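Local atomic coordinates of E2A dna-binding protein (Human adenovirus 5, PDB entry 2WB0), a protein that binds single-stranded DNA and, through its ability to form multimers, unwinds the template without ATP during elongation of viral strand-displacement replication, while also speeding initiation. Residues D256-D260 against K261-A265; L57-F61 against T62-T66; W98-R101 against C102-I105; Y22-D25 against N26-A30. All blocks are in the same frame, centred on the assembly; numbering follows the deposited sequence.

Contact 1. Residues D256-D260 against K261-A265; sequences DLISD and KSVLA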
loop_
_atom_site.group_PDB
_atom_site.type_symbol
_atom_site.label_atom_id
_atom_site.label_comp_id
_atom_site.label_asym_id
_atom_site.label_seq_id
_atom_site.Cartn_x
_atom_site.Cartn_y
_atom_site.Cartn_z
ATOM N N ASP A 256 6.370 19.956 22.391
ATOM C CA ASP A 256 7.533 20.025 23.312
ATOM C C ASP A 256 7.569 18.852 24.282
ATOM O O ASP A 256 8.614 18.548 24.871
ATOM C CB ASP A 256 7.567 21.343 24.103
ATOM C CG ASP A 256 7.501 22.596 23.210
ATOM O OD1 ASP A 256 7.887 22.570 22.002
ATOM O OD2 ASP A 256 7.072 23.642 23.760
ATOM N N LEU A 257 6.428 18.195 24.449
ATOM C CA LEU A 257 6.331 17.059 25.359
ATOM C C LEU A 257 6.807 15.756 24.744
ATOM O O LEU A 257 6.949 14.760 25.449
ATOM C CB LEU A 257 4.866 16.894 25.792
ATOM C CG LEU A 257 4.332 17.350 27.154
ATOM C CD1 LEU A 257 4.028 16.096 28.067
ATOM C CD2 LEU A 257 5.267 18.408 27.831
ATOM N N ILE A 258 7.043 15.755 23.432
ATOM C CA ILE A 258 7.231 14.512 22.660
ATOM C C ILE A 258 8.694 14.406 22.229
ATOM O O ILE A 258 9.269 15.337 21.668
ATOM C CB ILE A 258 6.275 14.482 21.383
ATOM C CG1 ILE A 258 4.791 14.535 21.793
ATOM C CG2 ILE A 258 6.558 13.251 20.466
ATOM C CD1 ILE A 258 3.847 15.125 20.696
ATOM N N SER A 259 9.322 13.289 22.534
ATOM C CA SER A 259 10.674 13.158 22.034
ATOM C C SER A 259 10.756 12.080 20.962
ATOM O O SER A 259 11.781 11.970 20.288
ATOM C CB SER A 259 11.667 12.863 23.164
ATOM O OG SER A 259 11.210 11.729 23.831
ATOM N N ASP A 260 9.695 11.291 20.810
ATOM C CA ASP A 260 9.759 10.211 19.828
ATOM C C ASP A 260 9.812 10.872 18.421
ATOM O O ASP A 260 8.852 11.531 17.965
ATOM C CB ASP A 260 8.645 9.191 20.055
ATOM C CG ASP A 260 8.664 8.036 19.024
ATOM O OD1 ASP A 260 9.006 8.292 17.835
ATOM O OD2 ASP A 260 8.327 6.896 19.397
ATOM N N LYS A 261 10.944 10.746 17.743
ATOM C CA LYS A 261 11.023 11.368 16.388
ATOM C C LYS A 261 9.958 10.847 15.369
ATOM O O LYS A 261 9.538 11.607 14.472
ATOM C CB LYS A 261 12.448 11.337 15.781
ATOM C CG LYS A 261 13.563 12.028 16.647
ATOM C CD LYS A 261 13.008 13.248 17.376
ATOM C CE LYS A 261 14.102 14.065 18.162
ATOM N NZ LYS A 261 15.137 14.824 17.336
ATOM N N SER A 262 9.550 9.580 15.522
ATOM C CA SER A 262 8.471 8.902 14.718
ATOM C C SER A 262 7.212 9.644 14.873
ATOM O O SER A 262 6.441 9.874 13.878
ATOM C CB SER A 262 8.087 7.534 15.355
ATOM O OG SER A 262 9.051 6.695 14.964
ATOM N N VAL A 263 6.923 9.919 16.143
ATOM C CA VAL A 263 5.696 10.617 16.498
ATOM C C VAL A 263 5.722 12.052 15.983
ATOM O O VAL A 263 4.716 12.563 15.430
ATOM C CB VAL A 263 5.408 10.525 18.031
ATOM C CG1 VAL A 263 4.131 11.270 18.334
ATOM C CG2 VAL A 263 5.315 9.047 18.454
ATOM N N LEU A 264 6.872 12.705 16.109
ATOM C CA LEU A 264 7.015 14.086 15.655
ATOM C C LEU A 264 6.807 14.197 14.133
ATOM O O LEU A 264 6.354 15.260 13.582
ATOM C CB LEU A 264 8.423 14.603 16.010
ATOM C CG LEU A 264 8.683 15.489 17.253
ATOM C CD1 LEU A 264 7.539 15.997 18.100
ATOM C CD2 LEU A 264 9.899 15.051 18.044
ATOM N N ALA A 265 7.163 13.132 13.418
ATOM C CA ALA A 265 6.874 13.154 11.963
ATOM C C ALA A 265 5.415 13.466 11.686
ATOM O O ALA A 265 5.106 14.287 10.780
ATOM C CB ALA A 265 7.271 11.796 11.291
HETATM O O HOH W 1 11.365 6.694 16.513
#
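The N-cap of helix 261-268 is Asp-260, whose carboxylate curls over the first helical turn. With CG anti to the backbone N (chi1 179°), OD1 comes forward to the N-H of Val-263, 3.1 Å from N to OD1. The N-H of Ser-262 also turns to this oxygen, but that second bond is weak; OD1 itself lies too close to a neighbour in the model, so the geometry of both bonds is less sure. A water bridges the two residues, donating to OD1 of Asp-260 and lying 2.8 Å from OG of Ser-262. The helix proper begins with the 3.0 Å bond from Leu-264 N to Asp-260 O. Beside the cap is an apolar patch: CG2 of Ile-258 meets CG1 of Val-263 and CD1 of Leu-264, each at 3.8 Å. The Val-263 side chain crosses that of Ile-258 at about a right angle, while Leu-264 lies alongside it, pointing the other way. The loop arrives from strand 242-246, and the helix leads on to strand 271-276, which pairs antiparallel with that strand. Lys-261, Ser-262 and Ala-265 rest on Ala-205, Phe-202 and Ala-201 of helix 189-206.

Contact 2. Residues L57-F61 against T62-T66; sequences LQLTF and TSNKT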
loop_
_atom_site.group_PDB
_atom_site.type_symbol
_atom_site.label_atom_id
_atom_site.label_comp_id
_atom_site.label_asym_id
_atom_site.label_seq_id
_atom_site.Cartn_x
_atom_site.Cartn_y
_atom_site.Cartn_z
ATOM N N LEU A 57 -0.616 -2.420 20.439
ATOM C CA LEU A 57 -0.149 -1.730 19.196
ATOM C C LEU A 57 -1.296 -0.864 18.698
ATOM O O LEU A 57 -2.399 -1.338 18.648
ATOM C CB LEU A 57 0.255 -2.734 18.090
ATOM C CG LEU A 57 0.377 -2.206 16.637
ATOM C CD1 LEU A 57 1.597 -1.320 16.532
ATOM C CD2 LEU A 57 0.491 -3.413 15.703
ATOM N N GLN A 58 -1.028 0.391 18.348
ATOM C CA GLN A 58 -2.029 1.322 17.864
ATOM C C GLN A 58 -1.915 1.437 16.337
ATOM O O GLN A 58 -0.837 1.726 15.826
ATOM C CB GLN A 58 -1.819 2.708 18.515
ATOM C CG GLN A 58 -2.252 2.734 20.015
ATOM C CD GLN A 58 -1.505 3.769 20.885
ATOM O OE1 GLN A 58 -2.126 4.706 21.417
ATOM N NE2 GLN A 58 -0.162 3.595 21.042
ATOM N N LEU A 59 -2.983 1.124 15.621
ATOM C CA LEU A 59 -2.972 1.241 14.151
ATOM C C LEU A 59 -3.653 2.562 13.821
ATOM O O LEU A 59 -4.511 3.000 14.623
ATOM C CB LEU A 59 -3.737 0.048 13.517
ATOM C CG LEU A 59 -2.995 -1.300 13.706
ATOM C CD1 LEU A 59 -3.732 -2.466 13.092
ATOM C CD2 LEU A 59 -1.531 -1.291 13.174
ATOM N N THR A 60 -3.342 3.169 12.665
ATOM C CA THR A 60 -3.932 4.485 12.349
ATOM C C THR A 60 -4.372 4.414 10.907
ATOM O O THR A 60 -3.504 4.238 10.014
ATOM C CB THR A 60 -2.904 5.611 12.455
ATOM O OG1 THR A 60 -2.281 5.545 13.734
ATOM C CG2 THR A 60 -3.606 7.038 12.333
ATOM N N PHE A 61 -5.696 4.466 10.692
ATOM C CA PHE A 61 -6.279 4.254 9.344
ATOM C C PHE A 61 -5.802 2.933 8.720
ATOM O O PHE A 61 -5.526 2.872 7.460
ATOM C CB PHE A 61 -5.893 5.333 8.339
ATOM C CG PHE A 61 -6.111 6.746 8.822
ATOM C CD1 PHE A 61 -7.314 7.135 9.464
ATOM C CD2 PHE A 61 -5.103 7.668 8.671
ATOM C CE1 PHE A 61 -7.442 8.505 9.972
ATOM C CE2 PHE A 61 -5.241 8.959 9.109
ATOM C CZ PHE A 61 -6.417 9.389 9.727
ATOM N N THR A 62 -5.703 1.898 9.524
ATOM C CA THR A 62 -5.307 0.599 9.010
ATOM C C THR A 62 -6.278 -0.373 9.648
ATOM O O THR A 62 -6.559 -0.235 10.834
ATOM C CB THR A 62 -3.903 0.284 9.514
ATOM O OG1 THR A 62 -3.012 1.203 8.944
ATOM C CG2 THR A 62 -3.499 -1.156 9.169
ATOM N N SER A 63 -6.798 -1.330 8.887
ATOM C CA SER A 63 -7.656 -2.340 9.528
ATOM C C SER A 63 -6.809 -3.437 10.107
ATOM O O SER A 63 -5.697 -3.727 9.586
ATOM C CB SER A 63 -8.653 -2.925 8.567
ATOM O OG SER A 63 -8.071 -3.926 7.821
ATOM N N ASN A 64 -7.268 -4.017 11.207
ATOM C CA ASN A 64 -6.489 -5.107 11.871
ATOM C C ASN A 64 -6.171 -6.246 10.919
ATOM O O ASN A 64 -5.063 -6.766 10.895
ATOM C CB ASN A 64 -7.255 -5.720 13.079
ATOM C CG ASN A 64 -7.469 -4.703 14.252
ATOM O OD1 ASN A 64 -6.677 -3.805 14.454
ATOM N ND2 ASN A 64 -8.582 -4.886 15.030
ATOM N N LYS A 65 -7.146 -6.603 10.104
ATOM C CA LYS A 65 -7.017 -7.688 9.145
ATOM C C LYS A 65 -5.949 -7.367 8.136
ATOM O O LYS A 65 -5.104 -8.235 7.821
ATOM C CB LYS A 65 -8.355 -7.897 8.413
ATOM C CG LYS A 65 -8.267 -8.924 7.286
ATOM C CD LYS A 65 -9.619 -8.907 6.516
ATOM C CE LYS A 65 -9.483 -9.289 5.049
ATOM N NZ LYS A 65 -10.816 -9.144 4.314
ATOM N N THR A 66 -5.955 -6.122 7.627
ATOM C CA THR A 66 -4.986 -5.775 6.608
ATOM C C THR A 66 -3.597 -5.749 7.233
ATOM O O THR A 66 -2.670 -6.172 6.594
ATOM C CB THR A 66 -5.241 -4.416 5.941
ATOM O OG1 THR A 66 -6.584 -4.393 5.410
ATOM C CG2 THR A 66 -4.243 -4.235 4.753
#
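OG1 of Thr-62 is gripped by two groups, the carboxylate oxygen OD2 of Asp-302 and the backbone N-H of Ser-299, and because the same OD2 also takes the N-H of Thr-60, one acid oxygen holds both ends of the tight turn that leads into Ser-63, the N-cap of helix 64-83. Phe-61 lies at the middle of that turn: its backbone is left-handed (phi 53°), its CB points away from the residues that follow, and its ring meets Phe-245 and strand 271-276. CG2 of Thr-60 covers one face of the Phe-61 ring, offset toward the rim. On the inner side of the turn, Leu-59 folds over Thr-62, CB to CB at 4.0 Å, and its CD1 comes 4.1 Å from CG2 of Thr-62. That methyl of Thr-62 stands anti to its backbone N (chi1 -66° for OG1), and this leaves OG1 beside the N to reach its polar partners. Farther along, the end of Leu-59 meets Asn-64, the two side chains crossing at a slant, with CD1 of Leu-59 3.5 Å from OD1 of Asn-64. Lys-65, on the first turn of the helix, makes salt bridges to Glu-224 and Asp-295, which adjoin Cys-223, Cys-225 and Cys-294 of one zinc site. Back at the N-cap, OG of Ser-63 shares a 2.9 Å hydrogen bond with OG1 of Thr-66, in which either hydroxyl could be the donor.

Contact 3. Residues W98-R101 against C102-I105; sequences WLHR and CAEI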
loop_
_atom_site.group_PDB
_atom_site.type_symbol
_atom_site.label_atom_id
_atom_site.label_comp_id
_atom_site.label_asym_id
_atom_site.label_seq_id
_atom_site.Cartn_x
_atom_site.Cartn_y
_atom_site.Cartn_z
ATOM N N TRP A 98 8.574 2.842 -4.298
ATOM C CA TRP A 98 8.395 3.880 -5.283
ATOM C C TRP A 98 9.244 5.104 -4.893
ATOM O O TRP A 98 9.069 5.647 -3.823
ATOM C CB TRP A 98 6.912 4.223 -5.420
ATOM C CG TRP A 98 6.615 5.483 -6.227
ATOM C CD1 TRP A 98 7.242 5.936 -7.382
ATOM C CD2 TRP A 98 5.533 6.379 -5.976
ATOM N NE1 TRP A 98 6.635 7.100 -7.813
ATOM C CE2 TRP A 98 5.576 7.389 -6.975
ATOM C CE3 TRP A 98 4.557 6.446 -4.960
ATOM C CZ2 TRP A 98 4.729 8.501 -6.952
ATOM C CZ3 TRP A 98 3.667 7.546 -4.949
ATOM C CH2 TRP A 98 3.760 8.550 -5.964
ATOM N N LEU A 99 10.171 5.518 -5.771
ATOM C CA LEU A 99 11.017 6.683 -5.506
ATOM C C LEU A 99 10.146 7.828 -5.896
ATOM O O LEU A 99 10.122 8.220 -7.080
ATOM C CB LEU A 99 12.284 6.660 -6.401
ATOM C CG LEU A 99 13.198 7.918 -6.261
ATOM C CD1 LEU A 99 13.696 8.005 -4.854
ATOM C CD2 LEU A 99 14.413 7.746 -7.245
ATOM N N HIS A 100 9.395 8.371 -4.936
ATOM C CA HIS A 100 8.217 9.160 -5.309
ATOM C C HIS A 100 8.523 10.591 -5.708
ATOM O O HIS A 100 7.802 11.143 -6.510
ATOM C CB HIS A 100 7.192 9.188 -4.147
ATOM C CG HIS A 100 7.791 9.526 -2.817
ATOM N ND1 HIS A 100 7.928 10.831 -2.341
ATOM C CD2 HIS A 100 8.296 8.715 -1.862
ATOM C CE1 HIS A 100 8.503 10.774 -1.148
ATOM N NE2 HIS A 100 8.728 9.499 -0.833
ATOM N N ARG A 101 9.533 11.217 -5.083
ATOM C CA ARG A 101 9.909 12.622 -5.315
ATOM C C ARG A 101 8.773 13.579 -5.072
ATOM O O ARG A 101 8.654 14.632 -5.731
ATOM C CB ARG A 101 10.499 12.810 -6.735
ATOM C CG ARG A 101 11.776 12.023 -6.900
ATOM C CD ARG A 101 12.555 12.345 -8.150
ATOM N NE ARG A 101 13.507 11.246 -8.325
ATOM C CZ ARG A 101 14.329 11.082 -9.367
ATOM N NH1 ARG A 101 14.352 11.966 -10.361
ATOM N NH2 ARG A 101 15.151 10.034 -9.413
ATOM N N CYS A 102 7.905 13.198 -4.151
ATOM C CA CYS A 102 6.751 14.035 -3.786
ATOM C C CYS A 102 7.014 14.910 -2.557
ATOM O O CYS A 102 6.174 15.754 -2.185
ATOM C CB CYS A 102 5.502 13.168 -3.540
ATOM S SG CYS A 102 4.756 12.525 -5.058
ATOM N N ALA A 103 8.168 14.745 -1.936
ATOM C CA ALA A 103 8.510 15.672 -0.840
ATOM C C ALA A 103 9.786 16.440 -1.107
ATOM O O ALA A 103 10.408 16.881 -0.142
ATOM C CB ALA A 103 8.699 14.948 0.484
ATOM N N GLU A 104 10.203 16.588 -2.347
ATOM C CA GLU A 104 11.531 17.205 -2.679
ATOM C C GLU A 104 11.340 18.690 -3.047
ATOM O O GLU A 104 12.198 19.548 -2.753
ATOM C CB GLU A 104 12.099 16.489 -3.884
ATOM C CG GLU A 104 13.602 16.387 -4.088
ATOM C CD GLU A 104 13.946 15.233 -5.072
ATOM O OE1 GLU A 104 14.777 14.337 -4.738
ATOM O OE2 GLU A 104 13.354 15.184 -6.176
ATOM N N ILE A 105 10.272 18.970 -3.753
ATOM C CA ILE A 105 10.027 20.303 -4.247
ATOM C C ILE A 105 8.720 20.822 -3.667
ATOM O O ILE A 105 7.642 20.236 -3.835
ATOM C CB ILE A 105 9.917 20.321 -5.811
ATOM C CG1 ILE A 105 11.072 19.537 -6.478
ATOM C CG2 ILE A 105 9.586 21.739 -6.331
ATOM C CD1 ILE A 105 11.893 20.282 -7.460
HETATM O O HOH W 2 8.285 17.202 -4.650
#
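His-100 and Cys-102 make the tight half of this contact. The backbone N-H of Cys-102 donates to ND1 of His-100, 3.0 Å away and nearly straight at 162°, reaching the ring from its edge and somewhat tilted from its plane. Because ND1 accepts here, it probably carries no proton. The first torsion puts CG of His-100 between the backbone N and the carbonyl carbon (chi1 48°), a crowded position that brings the ring beside the chain that follows, with ND1 toward Cys-102 N. Over the same stretch, CB of His-100 sits above the centre of the Trp-98 ring system, and SG of Cys-102 approaches CH2 of Trp-98 to 4.2 Å, a sulfur-aromatic contact with the sulfur oblique to the ring. All of this follows on from strand 95-99, which pairs antiparallel with strand 216-220, Trp-98 bonding to Leu-217 through the backbone. The chain then bends through Arg-101, whose backbone is left-handed (phi 57°). The exposed side is much looser. Arg-101 and Glu-104 run alongside each other, pointing the same way, with OE2 of Glu-104 3.5 Å from CD of Arg-101. The charged ends do not pair: NE of Arg-101 is 4.5 Å from OE2 of Glu-104, which lies well out of the guanidinium plane. Nearby a water accepts from Ile-105 N at 2.8 Å and lies near Arg-101 O, which Lys-110 NZ also reaches.

Contact 4. Residues Y22-D25 against N26-A30; sequences YHVD and NDLKA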
loop_
_atom_site.group_PDB
_atom_site.type_symbol
_atom_site.label_atom_id
_atom_site.label_comp_id
_atom_site.label_asym_id
_atom_site.label_seq_id
_atom_site.Cartn_x
_atom_site.Cartn_y
_atom_site.Cartn_z
ATOM N N TYR A 22 3.872 -21.084 17.619
ATOM C CA TYR A 22 2.791 -20.120 17.794
ATOM C C TYR A 22 1.385 -20.706 17.782
ATOM O O TYR A 22 0.395 -19.968 17.683
ATOM C CB TYR A 22 2.989 -18.906 16.880
ATOM C CG TYR A 22 4.291 -18.191 17.216
ATOM C CD1 TYR A 22 4.355 -17.268 18.286
ATOM C CD2 TYR A 22 5.443 -18.446 16.493
ATOM C CE1 TYR A 22 5.558 -16.635 18.595
ATOM C CE2 TYR A 22 6.622 -17.833 16.769
ATOM C CZ TYR A 22 6.684 -16.930 17.821
ATOM O OH TYR A 22 7.891 -16.336 18.035
ATOM N N HIS A 23 1.302 -22.041 17.925
ATOM C CA HIS A 23 0.026 -22.740 18.132
ATOM C C HIS A 23 -0.990 -22.397 17.065
ATOM O O HIS A 23 -2.144 -22.080 17.376
ATOM C CB HIS A 23 -0.522 -22.438 19.545
ATOM C CG HIS A 23 0.527 -22.565 20.603
ATOM N ND1 HIS A 23 1.040 -23.792 20.994
ATOM C CD2 HIS A 23 1.224 -21.622 21.295
ATOM C CE1 HIS A 23 1.981 -23.599 21.905
ATOM N NE2 HIS A 23 2.120 -22.294 22.098
ATOM N N VAL A 24 -0.563 -22.413 15.796
ATOM C CA VAL A 24 -1.552 -22.130 14.762
ATOM C C VAL A 24 -2.513 -23.309 14.609
ATOM O O VAL A 24 -2.109 -24.473 14.776
ATOM C CB VAL A 24 -0.985 -21.468 13.430
ATOM C CG1 VAL A 24 0.476 -21.117 13.519
ATOM C CG2 VAL A 24 -1.388 -22.206 12.128
ATOM N N ASP A 25 -3.774 -22.977 14.311
ATOM C CA ASP A 25 -4.859 -23.930 14.081
ATOM C C ASP A 25 -4.454 -25.225 13.340
ATOM O O ASP A 25 -3.668 -25.186 12.390
ATOM C CB ASP A 25 -5.922 -23.221 13.260
ATOM C CG ASP A 25 -6.925 -24.170 12.711
ATOM O OD1 ASP A 25 -7.767 -24.618 13.503
ATOM O OD2 ASP A 25 -6.842 -24.521 11.506
ATOM N N ASN A 26 -5.004 -26.371 13.730
ATOM C CA ASN A 26 -4.393 -27.611 13.243
ATOM C C ASN A 26 -4.630 -27.841 11.745
ATOM O O ASN A 26 -3.761 -28.377 11.051
ATOM C CB ASN A 26 -4.860 -28.832 14.028
ATOM C CG ASN A 26 -4.300 -28.887 15.430
ATOM O OD1 ASN A 26 -5.040 -29.183 16.351
ATOM N ND2 ASN A 26 -2.999 -28.615 15.603
ATOM N N ASP A 27 -5.806 -27.461 11.275
ATOM C CA ASP A 27 -6.105 -27.592 9.869
ATOM C C ASP A 27 -5.206 -26.717 9.010
ATOM O O ASP A 27 -4.662 -27.175 7.988
ATOM C CB ASP A 27 -7.581 -27.339 9.617
ATOM C CG ASP A 27 -8.465 -28.478 10.190
ATOM O OD1 ASP A 27 -7.906 -29.535 10.609
ATOM O OD2 ASP A 27 -9.704 -28.295 10.217
ATOM N N LEU A 28 -5.023 -25.468 9.442
ATOM C CA LEU A 28 -4.132 -24.549 8.716
ATOM C C LEU A 28 -2.745 -25.179 8.675
ATOM O O LEU A 28 -2.094 -25.151 7.658
ATOM C CB LEU A 28 -4.097 -23.162 9.360
ATOM C CG LEU A 28 -5.321 -22.212 9.188
ATOM C CD1 LEU A 28 -4.923 -20.903 9.894
ATOM C CD2 LEU A 28 -5.666 -21.950 7.718
ATOM N N LYS A 29 -2.319 -25.805 9.775
ATOM C CA LYS A 29 -0.993 -26.434 9.801
ATOM C C LYS A 29 -0.923 -27.622 8.843
ATOM O O LYS A 29 0.046 -27.771 8.127
ATOM C CB LYS A 29 -0.622 -26.938 11.192
ATOM C CG LYS A 29 -0.169 -25.860 12.141
ATOM C CD LYS A 29 0.780 -26.438 13.226
ATOM C CE LYS A 29 0.018 -27.421 14.157
ATOM N NZ LYS A 29 0.851 -27.727 15.343
ATOM N N ALA A 30 -1.957 -28.455 8.885
ATOM C CA ALA A 30 -2.003 -29.735 8.149
ATOM C C ALA A 30 -1.936 -29.434 6.662
ATOM O O ALA A 30 -1.238 -30.115 5.889
ATOM C CB ALA A 30 -3.341 -30.453 8.445
#
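OD2 of Asp-25 accepts the backbone N-H of Leu-28 at 2.9 Å, the capping bond of an aspartate N-cap that opens helix 26-31. The bond is close to straight (163°), and the donor meets OD2 on its anti side, tilted from the carboxylate plane. A first torsion of 167° holds CG opposite the backbone N, and the acid reaches the start of the helix, where the dipole would favour its negative charge. Asp-25 O adds the first regular helical bond, taken from Lys-29 N at 3.0 Å. The apolar half of this shell belongs to Val-24: its CG2 touches CB of Leu-28 at 4.0 Å, the two side chains crossing at about a right angle, and CG of Lys-29 at 3.9 Å. One step out, Val-24 sits in the short link between helices 7-21 and 26-31. His-23, in a left-handed conformation, is the C-prime residue of a Schellman motif that closes helix 7-21, with Val-24 N bonded to Met-19 O and His-23 N to Asp-20 O. The Val-24 side chain then packs on Met-19 and on Val-45 of helix 40-53. Lys-29 ties the two ends together, since its NZ forms a salt bridge with Asp-20, on the helix just ended. Its chain bends at chi3 (-66°) to get there, passing over the carbonyl of Val-24 so that CG of Lys-29 is 3.6 Å and CE 3.7 Å from Val-24 O.

Along the chain the order is contact 4, contact 2, contact 3, contact 1, each closing before the next opens. Contacts 4 and 2 share the all-alpha region, their centres about 24 Å apart, at the starts of helices 26-31 and 64-83. Contact 3 follows helix 64-83, on and just after strand 95-99, and lies across the chain's centre from contact 4, about 43 Å away between centres. Contact 1 starts helix 261-268 in the second zinc-binding region, its centre about 20 Å from that of contact 2 and 23 Å from that of contact 3. Contacts 1 and 3 meet the same helix, 189-206, while contacts 2 and 3 come near different zinc sites. None touches another: they are four separate local turns and helix starts.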